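Local coordinates for A rubisco-like protein (Burkholderia fungorum, PDB 3NWR), which is of unknown specific function but belongs to the rubisco-like proteins, relatives of the carbon dioxide-fixing enzyme that generally do not carry out carbon fixation themselves, at residues A[20-25]-A[72-77]; A[32-37]-A[116-121]; A[319-322]-A[328-331]; A[366-371]-A[404-409]. All blocks are in the same frame, centred on the assembly; numbering follows the deposited sequence.

Contact 1. Residues A[20-25]-A[72-77]; sequences LIETPL and RPSLPN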
# COMPACT_ATOMS: atom_id res chain seq x y z
N LEU A 20 -15.28 -6.47 9.12
CA LEU A 20 -16.64 -6.48 8.61
C LEU A 20 -16.61 -7.27 7.32
O LEU A 20 -15.86 -6.92 6.40
CB LEU A 20 -17.12 -5.05 8.34
CG LEU A 20 -18.37 -4.91 7.46
CD1 LEU A 20 -19.60 -5.41 8.21
CD2 LEU A 20 -18.55 -3.46 7.02
N ILE A 21 -17.38 -8.35 7.23
CA ILE A 21 -17.41 -9.12 6.00
C ILE A 21 -18.81 -9.14 5.40
O ILE A 21 -19.80 -8.89 6.09
CB ILE A 21 -16.91 -10.57 6.20
CG1 ILE A 21 -17.85 -11.36 7.11
CG2 ILE A 21 -15.49 -10.56 6.74
CD1 ILE A 21 -17.59 -12.86 7.09
N GLU A 22 -18.86 -9.38 4.10
CA GLU A 22 -20.12 -9.47 3.38
C GLU A 22 -20.04 -10.66 2.45
O GLU A 22 -19.05 -10.85 1.75
CB GLU A 22 -20.35 -8.19 2.58
CG GLU A 22 -21.67 -8.14 1.82
CD GLU A 22 -21.73 -6.95 0.88
OE1 GLU A 22 -21.72 -5.80 1.39
OE2 GLU A 22 -21.77 -7.17 -0.35
N THR A 23 -21.09 -11.49 2.45
CA THR A 23 -21.07 -12.72 1.67
C THR A 23 -22.50 -13.24 1.53
O THR A 23 -23.31 -13.08 2.44
CB THR A 23 -20.20 -13.81 2.36
OG1 THR A 23 -20.25 -15.03 1.61
CG2 THR A 23 -20.69 -14.07 3.80
N PRO A 24 -22.81 -13.85 0.37
CA PRO A 24 -24.14 -14.47 0.25
C PRO A 24 -24.12 -15.85 0.90
O PRO A 24 -25.18 -16.48 1.03
CB PRO A 24 -24.32 -14.59 -1.25
CG PRO A 24 -22.93 -14.80 -1.77
CD PRO A 24 -22.02 -13.99 -0.86
N LEU A 25 -22.93 -16.31 1.28
CA LEU A 25 -22.78 -17.61 1.93
C LEU A 25 -22.94 -17.47 3.44
O LEU A 25 -23.29 -16.40 3.94
CB LEU A 25 -21.41 -18.22 1.57
CG LEU A 25 -21.04 -18.20 0.08
CD1 LEU A 25 -19.67 -18.81 -0.15
CD2 LEU A 25 -22.10 -18.90 -0.77
N ARG A 72 -27.89 -5.60 -2.36
CA ARG A 72 -27.02 -5.77 -3.51
C ARG A 72 -25.59 -5.97 -3.02
O ARG A 72 -25.22 -5.45 -1.97
CB ARG A 72 -27.10 -4.54 -4.42
CG ARG A 72 -26.84 -3.24 -3.68
CD ARG A 72 -26.62 -2.07 -4.62
NE ARG A 72 -26.22 -0.87 -3.90
CZ ARG A 72 -24.98 -0.62 -3.48
NH1 ARG A 72 -24.01 -1.50 -3.70
NH2 ARG A 72 -24.71 0.51 -2.84
N PRO A 73 -24.78 -6.72 -3.79
CA PRO A 73 -23.39 -6.96 -3.39
C PRO A 73 -22.54 -5.70 -3.50
O PRO A 73 -22.65 -4.96 -4.48
CB PRO A 73 -22.91 -8.01 -4.40
CG PRO A 73 -23.83 -7.83 -5.59
CD PRO A 73 -25.15 -7.40 -5.04
N SER A 74 -21.69 -5.46 -2.50
CA SER A 74 -20.87 -4.25 -2.48
C SER A 74 -19.75 -4.29 -3.52
O SER A 74 -19.35 -3.25 -4.06
CB SER A 74 -20.27 -4.02 -1.09
OG SER A 74 -21.29 -3.80 -0.13
N LEU A 75 -19.25 -5.49 -3.80
CA LEU A 75 -18.15 -5.68 -4.75
C LEU A 75 -18.48 -6.75 -5.78
O LEU A 75 -19.14 -7.74 -5.47
CB LEU A 75 -16.87 -6.09 -4.02
CG LEU A 75 -16.34 -5.20 -2.90
CD1 LEU A 75 -15.20 -5.93 -2.18
CD2 LEU A 75 -15.86 -3.86 -3.44
N PRO A 76 -18.00 -6.57 -7.03
CA PRO A 76 -18.09 -7.65 -8.01
C PRO A 76 -17.32 -8.87 -7.54
O PRO A 76 -16.36 -8.76 -6.77
CB PRO A 76 -17.39 -7.07 -9.24
CG PRO A 76 -17.40 -5.59 -9.05
CD PRO A 76 -17.36 -5.36 -7.57
N ASN A 77 -17.74 -10.04 -8.00
CA ASN A 77 -17.06 -11.27 -7.65
C ASN A 77 -17.33 -12.33 -8.71
O ASN A 77 -18.45 -12.81 -8.83
CB ASN A 77 -17.52 -11.74 -6.27
CG ASN A 77 -16.82 -13.01 -5.83
OD1 ASN A 77 -16.58 -13.91 -6.63
ND2 ASN A 77 -16.46 -13.08 -4.55
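Glu-22 reaches from strand 14-23 to Ser-74 in the loop that follows strand 60-70. Its CB already points toward that loop. CG stands anti to the backbone N (chi1 -178°), and the chain stays extended beyond it. This straight reach bridges a backbone gap of 7.9 Å between Glu-22 CA and Ser-74 CA. The side chain also touches Trp-89 and Arg-91 of strand 89-99. CD lies 3.3 Å from Ser-74 OG, and the carboxylate then divides its two oxygens between two donors of one residue. OE1 accepts from the hydroxyl in a short bond, 2.5 Å from Ser-74 OG. OE2 accepts from the amide, 2.7 Å from Ser-74 N, and that bond is nearly straight at 170°. Both oxygens use their syn lone pairs, so the carboxylate meets the serine as a two-pronged acceptor and its rotation is fixed. Ser-74 OG lies beside its own backbone N (chi1 -63°), which lets both donors face the same group. OE2 also touches the chain just before, 3.5 Å from Pro-73 CA. It has a further hydrogen-bond partner in Thr-125 OG1, so it is gripped from two parts of the chain. Beyond the serine, Pro-76 O accepts a hydrogen bond from Arg-293 of the second subunit. Asn-77 then caps the helix that starts at the next residue. With two hydrogen bonds from one residue, Ser-74 OG and Ser-74 N, the carboxylate joins strand 14-23 of the antiparallel sheet to the loop before helix 78-82, in the N-terminal domain of the rubisco large-chain fold.

Contact 2. Residues A[32-37]-A[116-121]; sequences DVMAGE and GNLYDL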
# COMPACT_ATOMS: atom_id res chain seq x y z
N ASP A 32 -14.29 -18.74 9.03
CA ASP A 32 -13.29 -19.77 9.28
C ASP A 32 -12.41 -20.03 8.05
O ASP A 32 -11.24 -20.39 8.18
CB ASP A 32 -13.90 -21.06 9.80
CG ASP A 32 -12.85 -22.01 10.34
OD1 ASP A 32 -12.20 -21.67 11.36
OD2 ASP A 32 -12.66 -23.08 9.74
N VAL A 33 -12.98 -19.85 6.86
CA VAL A 33 -12.16 -19.86 5.64
C VAL A 33 -11.08 -18.79 5.77
O VAL A 33 -9.90 -19.06 5.52
CB VAL A 33 -13.00 -19.60 4.39
CG1 VAL A 33 -12.09 -19.26 3.21
CG2 VAL A 33 -13.86 -20.82 4.06
N MET A 34 -11.47 -17.59 6.19
CA MET A 34 -10.50 -16.51 6.41
C MET A 34 -9.43 -16.90 7.42
O MET A 34 -8.23 -16.71 7.18
CB MET A 34 -11.22 -15.24 6.88
CG MET A 34 -12.22 -14.73 5.89
SD MET A 34 -13.17 -13.34 6.55
CE MET A 34 -11.81 -12.19 6.84
N ALA A 35 -9.86 -17.45 8.55
CA ALA A 35 -8.93 -17.85 9.60
C ALA A 35 -7.94 -18.89 9.08
O ALA A 35 -6.73 -18.81 9.34
CB ALA A 35 -9.70 -18.40 10.80
N GLY A 36 -8.45 -19.87 8.34
CA GLY A 36 -7.62 -20.94 7.83
C GLY A 36 -6.65 -20.46 6.77
O GLY A 36 -5.46 -20.80 6.80
N GLU A 37 -7.16 -19.67 5.83
CA GLU A 37 -6.33 -19.20 4.73
C GLU A 37 -5.18 -18.33 5.20
O GLU A 37 -4.10 -18.35 4.61
CB GLU A 37 -7.18 -18.46 3.70
CG GLU A 37 -8.06 -19.39 2.89
CD GLU A 37 -7.23 -20.39 2.11
OE1 GLU A 37 -6.49 -19.95 1.20
OE2 GLU A 37 -7.31 -21.60 2.42
N GLY A 116 -3.60 -8.86 3.72
CA GLY A 116 -3.22 -9.73 2.62
C GLY A 116 -4.29 -10.19 1.64
O GLY A 116 -5.08 -9.39 1.15
N ASN A 117 -4.29 -11.49 1.36
CA ASN A 117 -5.17 -12.10 0.36
C ASN A 117 -6.64 -12.16 0.79
O ASN A 117 -7.48 -12.55 -0.01
CB ASN A 117 -4.69 -13.52 0.01
CG ASN A 117 -3.67 -13.57 -1.14
OD1 ASN A 117 -3.27 -12.55 -1.70
ND2 ASN A 117 -3.27 -14.80 -1.51
N LEU A 118 -6.95 -11.79 2.03
CA LEU A 118 -8.34 -11.84 2.50
C LEU A 118 -9.27 -11.06 1.59
O LEU A 118 -10.43 -11.42 1.40
CB LEU A 118 -8.47 -11.28 3.91
CG LEU A 118 -7.94 -12.13 5.05
CD1 LEU A 118 -8.08 -11.36 6.37
CD2 LEU A 118 -8.71 -13.44 5.09
N TYR A 119 -8.76 -9.96 1.03
CA TYR A 119 -9.58 -9.10 0.19
C TYR A 119 -10.01 -9.78 -1.09
O TYR A 119 -10.98 -9.36 -1.71
CB TYR A 119 -8.84 -7.80 -0.12
CG TYR A 119 -8.51 -7.03 1.13
CD1 TYR A 119 -9.51 -6.43 1.88
CD2 TYR A 119 -7.21 -6.95 1.58
CE1 TYR A 119 -9.22 -5.75 3.05
CE2 TYR A 119 -6.90 -6.26 2.73
CZ TYR A 119 -7.91 -5.68 3.47
OH TYR A 119 -7.60 -4.99 4.61
N ASP A 120 -9.29 -10.83 -1.49
CA ASP A 120 -9.54 -11.48 -2.78
C ASP A 120 -10.42 -12.71 -2.71
O ASP A 120 -10.69 -13.33 -3.74
CB ASP A 120 -8.21 -11.89 -3.42
CG ASP A 120 -7.32 -10.71 -3.73
OD1 ASP A 120 -7.75 -9.82 -4.49
OD2 ASP A 120 -6.17 -10.71 -3.25
N LEU A 121 -10.83 -13.10 -1.51
CA LEU A 121 -11.54 -14.38 -1.34
C LEU A 121 -12.77 -14.47 -2.24
O LEU A 121 -13.56 -13.54 -2.32
CB LEU A 121 -11.95 -14.59 0.12
CG LEU A 121 -10.82 -14.75 1.14
CD1 LEU A 121 -11.40 -14.85 2.52
CD2 LEU A 121 -9.98 -15.98 0.84
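Glu-37 N donates to Val-33 O at 2.8 Å, a regular bond of the last turn of helix 27-37. No hydrogen bond crosses from this helix to residues 116-121, and the contact is apolar. It belongs to the alpha/beta N-terminal domain of the rubisco large-chain fold, where the helix packs against the antiparallel sheet. Residues 117-120 form a short 3-10 turn, and Asp-120 N bonds Asn-117 O at 2.9 Å. This turn lets Leu-118 and Leu-121 approach the helix together. Met-34 is the helix residue that receives both. Its side chain runs at about a right angle to that of Leu-118, and Leu-118 CD2 rests 3.6 Å from Met-34 CB. The methionine chain is straight as far as SD and then bends (chi3 61°). The bend swings the terminal methyl toward Leu-118, with Met-34 CE 3.8 Å from Leu-118 CD2. Met-34 also touches Ile-21 and Ile-94 of the sheet, and Leu-118 touches Tyr-19. The three apolar chains are buried. At the edge, the aliphatic part of exposed Glu-37 comes near Leu-121 CD2. On the other side of the turn, Arg-293 of the second subunit hydrogen-bonds Tyr-119 O. The tightest spot lies in the interior: Leu-121 CD1 presses on Met-34 CG at 3.5 Å, closer than usual for two carbons.

Contact 3. Residues A[319-322]-A[328-331]; sequences HGLA and SDAE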
# COMPACT_ATOMS: atom_id res chain seq x y z
N HIS A 319 -6.69 14.05 8.64
CA HIS A 319 -7.48 14.99 7.85
C HIS A 319 -8.17 15.97 8.80
O HIS A 319 -7.57 16.32 9.80
CB HIS A 319 -8.35 14.27 6.82
CG HIS A 319 -7.53 13.67 5.71
ND1 HIS A 319 -8.08 13.06 4.61
CD2 HIS A 319 -6.19 13.62 5.54
CE1 HIS A 319 -7.12 12.65 3.81
NE2 HIS A 319 -5.95 12.98 4.34
N GLY A 320 -9.38 16.45 8.51
CA GLY A 320 -9.86 17.56 9.32
C GLY A 320 -11.36 17.71 9.43
O GLY A 320 -12.10 17.32 8.53
N LEU A 321 -11.80 18.30 10.54
CA LEU A 321 -13.21 18.60 10.74
C LEU A 321 -13.64 19.70 9.77
O LEU A 321 -12.91 20.68 9.57
CB LEU A 321 -13.45 19.02 12.19
CG LEU A 321 -13.08 17.93 13.19
CD1 LEU A 321 -13.28 18.43 14.60
CD2 LEU A 321 -13.88 16.64 12.93
N ALA A 322 -14.82 19.53 9.18
CA ALA A 322 -15.32 20.44 8.16
C ALA A 322 -14.32 20.59 7.02
O ALA A 322 -14.19 21.66 6.43
CB ALA A 322 -15.64 21.81 8.77
N SER A 328 -15.64 11.88 6.69
CA SER A 328 -16.63 12.43 7.63
C SER A 328 -15.97 12.95 8.89
O SER A 328 -14.87 12.53 9.26
CB SER A 328 -17.65 11.36 8.02
OG SER A 328 -17.03 10.35 8.79
N ASP A 329 -16.66 13.87 9.57
CA ASP A 329 -16.16 14.36 10.85
C ASP A 329 -16.01 13.20 11.83
O ASP A 329 -15.05 13.16 12.60
CB ASP A 329 -17.11 15.41 11.45
CG ASP A 329 -16.99 16.78 10.79
OD1 ASP A 329 -16.12 16.98 9.92
OD2 ASP A 329 -17.78 17.67 11.16
N ALA A 330 -16.96 12.27 11.83
CA ALA A 330 -16.88 11.12 12.74
C ALA A 330 -15.58 10.34 12.55
O ALA A 330 -14.94 9.97 13.53
CB ALA A 330 -18.10 10.19 12.57
N GLU A 331 -15.21 10.09 11.30
CA GLU A 331 -13.95 9.40 11.03
C GLU A 331 -12.75 10.20 11.51
O GLU A 331 -11.81 9.65 12.08
CB GLU A 331 -13.78 9.05 9.54
CG GLU A 331 -12.40 8.42 9.26
CD GLU A 331 -12.23 7.82 7.87
OE1 GLU A 331 -13.23 7.70 7.13
OE2 GLU A 331 -11.09 7.45 7.53
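Leu-321 and Asp-329 lie aslant each other, the leucine giving a methyl and the aspartate both its CB and its carboxylate. Leu-321 CD2 sits 3.8 Å from Asp-329 CB and 3.7 Å from Asp-329 O, so this branch lies against the first turn of helix 329-340. Asp-329 CG stays against the same methyl, while OD1 reaches past it to the backbone of the loop. CG is beside its own backbone N (chi1 -77°), and this sends OD1 back to the loop, 3.4 Å from Leu-321 CA. There OD1 accepts from the next amide, 3.0 Å from Ala-322 N, in a nearly straight bond of 168°. The donor comes from the syn side, 20° out of the carboxylate plane. Ala-322 has positive phi, and its methyl points away from the helix. This is a beta-alpha loop of the TIM barrel, leading from strand 315-319 into helix 329-340. The helix start is capped separately: Ser-328 is the N-cap, and its OG accepts from Glu-331 N at 3.1 Å. Asp-329 follows as the first helical residue, where the helix N terminus would probably favour its negative charge. Arg-82 of the second subunit makes a long, weak ion pair with the same OD1. At the strand end of the loop, His-319 stacks on Phe-325, and its ND1 hydrogen-bonds Gln-327 OE1.

Contact 4. Residues A[366-371]-A[404-409]; sequences ATFDAV and AVQAGT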
# COMPACT_ATOMS: atom_id res chain seq x y z
N ALA A 366 -14.21 22.73 17.27
CA ALA A 366 -14.55 21.33 17.01
C ALA A 366 -13.31 20.45 17.19
O ALA A 366 -13.40 19.33 17.70
CB ALA A 366 -15.11 21.18 15.62
N THR A 367 -12.17 20.98 16.79
CA THR A 367 -10.92 20.23 16.91
C THR A 367 -10.55 20.01 18.37
O THR A 367 -10.21 18.90 18.77
CB THR A 367 -9.79 20.94 16.14
OG1 THR A 367 -10.13 20.99 14.76
CG2 THR A 367 -8.46 20.20 16.30
N PHE A 368 -10.63 21.07 19.17
CA PHE A 368 -10.34 21.00 20.60
C PHE A 368 -11.27 20.00 21.27
O PHE A 368 -10.84 19.18 22.08
CB PHE A 368 -10.51 22.39 21.22
CG PHE A 368 -10.07 22.48 22.66
CD1 PHE A 368 -8.84 22.00 23.06
CD2 PHE A 368 -10.89 23.10 23.60
CE1 PHE A 368 -8.43 22.11 24.39
CE2 PHE A 368 -10.48 23.21 24.93
CZ PHE A 368 -9.26 22.71 25.32
N ASP A 369 -12.55 20.06 20.91
CA ASP A 369 -13.53 19.17 21.51
C ASP A 369 -13.34 17.71 21.07
O ASP A 369 -13.63 16.79 21.84
CB ASP A 369 -14.95 19.67 21.21
CG ASP A 369 -15.27 20.96 21.95
OD1 ASP A 369 -14.56 21.29 22.93
OD2 ASP A 369 -16.23 21.66 21.56
N ALA A 370 -12.82 17.49 19.87
CA ALA A 370 -12.49 16.14 19.42
C ALA A 370 -11.33 15.53 20.20
O ALA A 370 -11.41 14.39 20.65
CB ALA A 370 -12.17 16.13 17.92
N VAL A 371 -10.25 16.29 20.37
CA VAL A 371 -9.03 15.79 20.99
C VAL A 371 -9.12 15.76 22.53
O VAL A 371 -8.56 14.87 23.17
CB VAL A 371 -7.80 16.61 20.55
CG1 VAL A 371 -6.54 16.18 21.31
CG2 VAL A 371 -7.59 16.47 19.03
N ALA A 404 -8.94 31.32 22.93
CA ALA A 404 -10.35 31.36 23.29
C ALA A 404 -10.87 30.01 23.78
O ALA A 404 -11.46 29.90 24.85
CB ALA A 404 -11.18 31.85 22.12
N VAL A 405 -10.64 28.97 22.99
CA VAL A 405 -11.23 27.68 23.36
C VAL A 405 -10.59 27.11 24.62
O VAL A 405 -11.26 26.46 25.42
CB VAL A 405 -11.22 26.65 22.19
CG1 VAL A 405 -11.82 27.28 20.95
CG2 VAL A 405 -9.80 26.14 21.92
N GLN A 406 -9.30 27.36 24.80
CA GLN A 406 -8.61 26.89 25.99
C GLN A 406 -9.10 27.62 27.25
O GLN A 406 -9.12 27.04 28.33
CB GLN A 406 -7.10 27.01 25.82
CG GLN A 406 -6.54 26.07 24.75
CD GLN A 406 -5.05 26.23 24.53
OE1 GLN A 406 -4.59 26.38 23.40
NE2 GLN A 406 -4.28 26.20 25.61
N ALA A 407 -9.51 28.87 27.08
CA ALA A 407 -10.05 29.67 28.18
C ALA A 407 -11.54 29.39 28.38
O ALA A 407 -12.12 29.80 29.38
CB ALA A 407 -9.81 31.15 27.95
N GLY A 408 -12.15 28.71 27.42
CA GLY A 408 -13.55 28.34 27.53
C GLY A 408 -14.52 29.38 27.00
O GLY A 408 -15.73 29.28 27.23
N THR A 409 -14.02 30.37 26.28
CA THR A 409 -14.90 31.43 25.80
C THR A 409 -15.24 31.24 24.31
O THR A 409 -14.37 30.92 23.50
CB THR A 409 -14.31 32.83 26.09
OG1 THR A 409 -15.24 33.85 25.69
CG2 THR A 409 -13.01 33.02 25.35
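Helix 364-371 meets the last turn of helix 391-407, with Phe-368 CA and Val-405 CA 7.3 Å apart. The second helix ends in a Schellman motif. Thr-409 N bonds Ala-404 O at 3.0 Å, Gly-408 N makes a weak bond to Val-405 O, and Gly-408 takes the positive phi. Phe-368 spans the gap. Its CG is anti to the backbone N (chi1 -173°), and the side chain runs alongside Val-405 in the opposite direction. Val-405 CG2 does most of the touching. It lies 3.6 Å from Phe-368 CD2 and 3.7 Å from Phe-368 CG. Further along the ring, Phe-368 CE2 comes within 3.4 Å of Val-405 O, so the ring meets a carbonyl oxygen as well as a methyl. The ring tip passes Gln-406 CG more loosely. The amide of Gln-406 is turned elsewhere, its NE2 bonding Asp-160 O. Val-405 is buried and also touches Val-364, Gln-365 and Leu-411. Strand 352-355 leads into helix 364-371. Its neighbour in the parallel sheet, strand 377-379, comes before helix 391-407, with the short helix 382-385 between them. The contact is mainly apolar packing of adjacent helices in the outer layer of a TIM barrel.

From the N terminus, contact 1 opens on strand 14-23 and contact 2 on the next helix. Contact 1 closes at 72-77, and contact 2 only at 116-121, so the two cross. They tie strand, helix and loops of the N-terminal domain together and touch where Ile-21 CG2 meets Met-34 SD at 3.6 Å. Contacts 3 and 4 follow in series in the catalytic barrel. Contact 3 closes a short loop before helix 329-340; contact 4 closes a longer one between two outer helices. They touch through Leu-321 CD1, 3.2 Å from Ala-366 O. Contacts 1, 2 and 3 reach the second subunit; contact 4 does not.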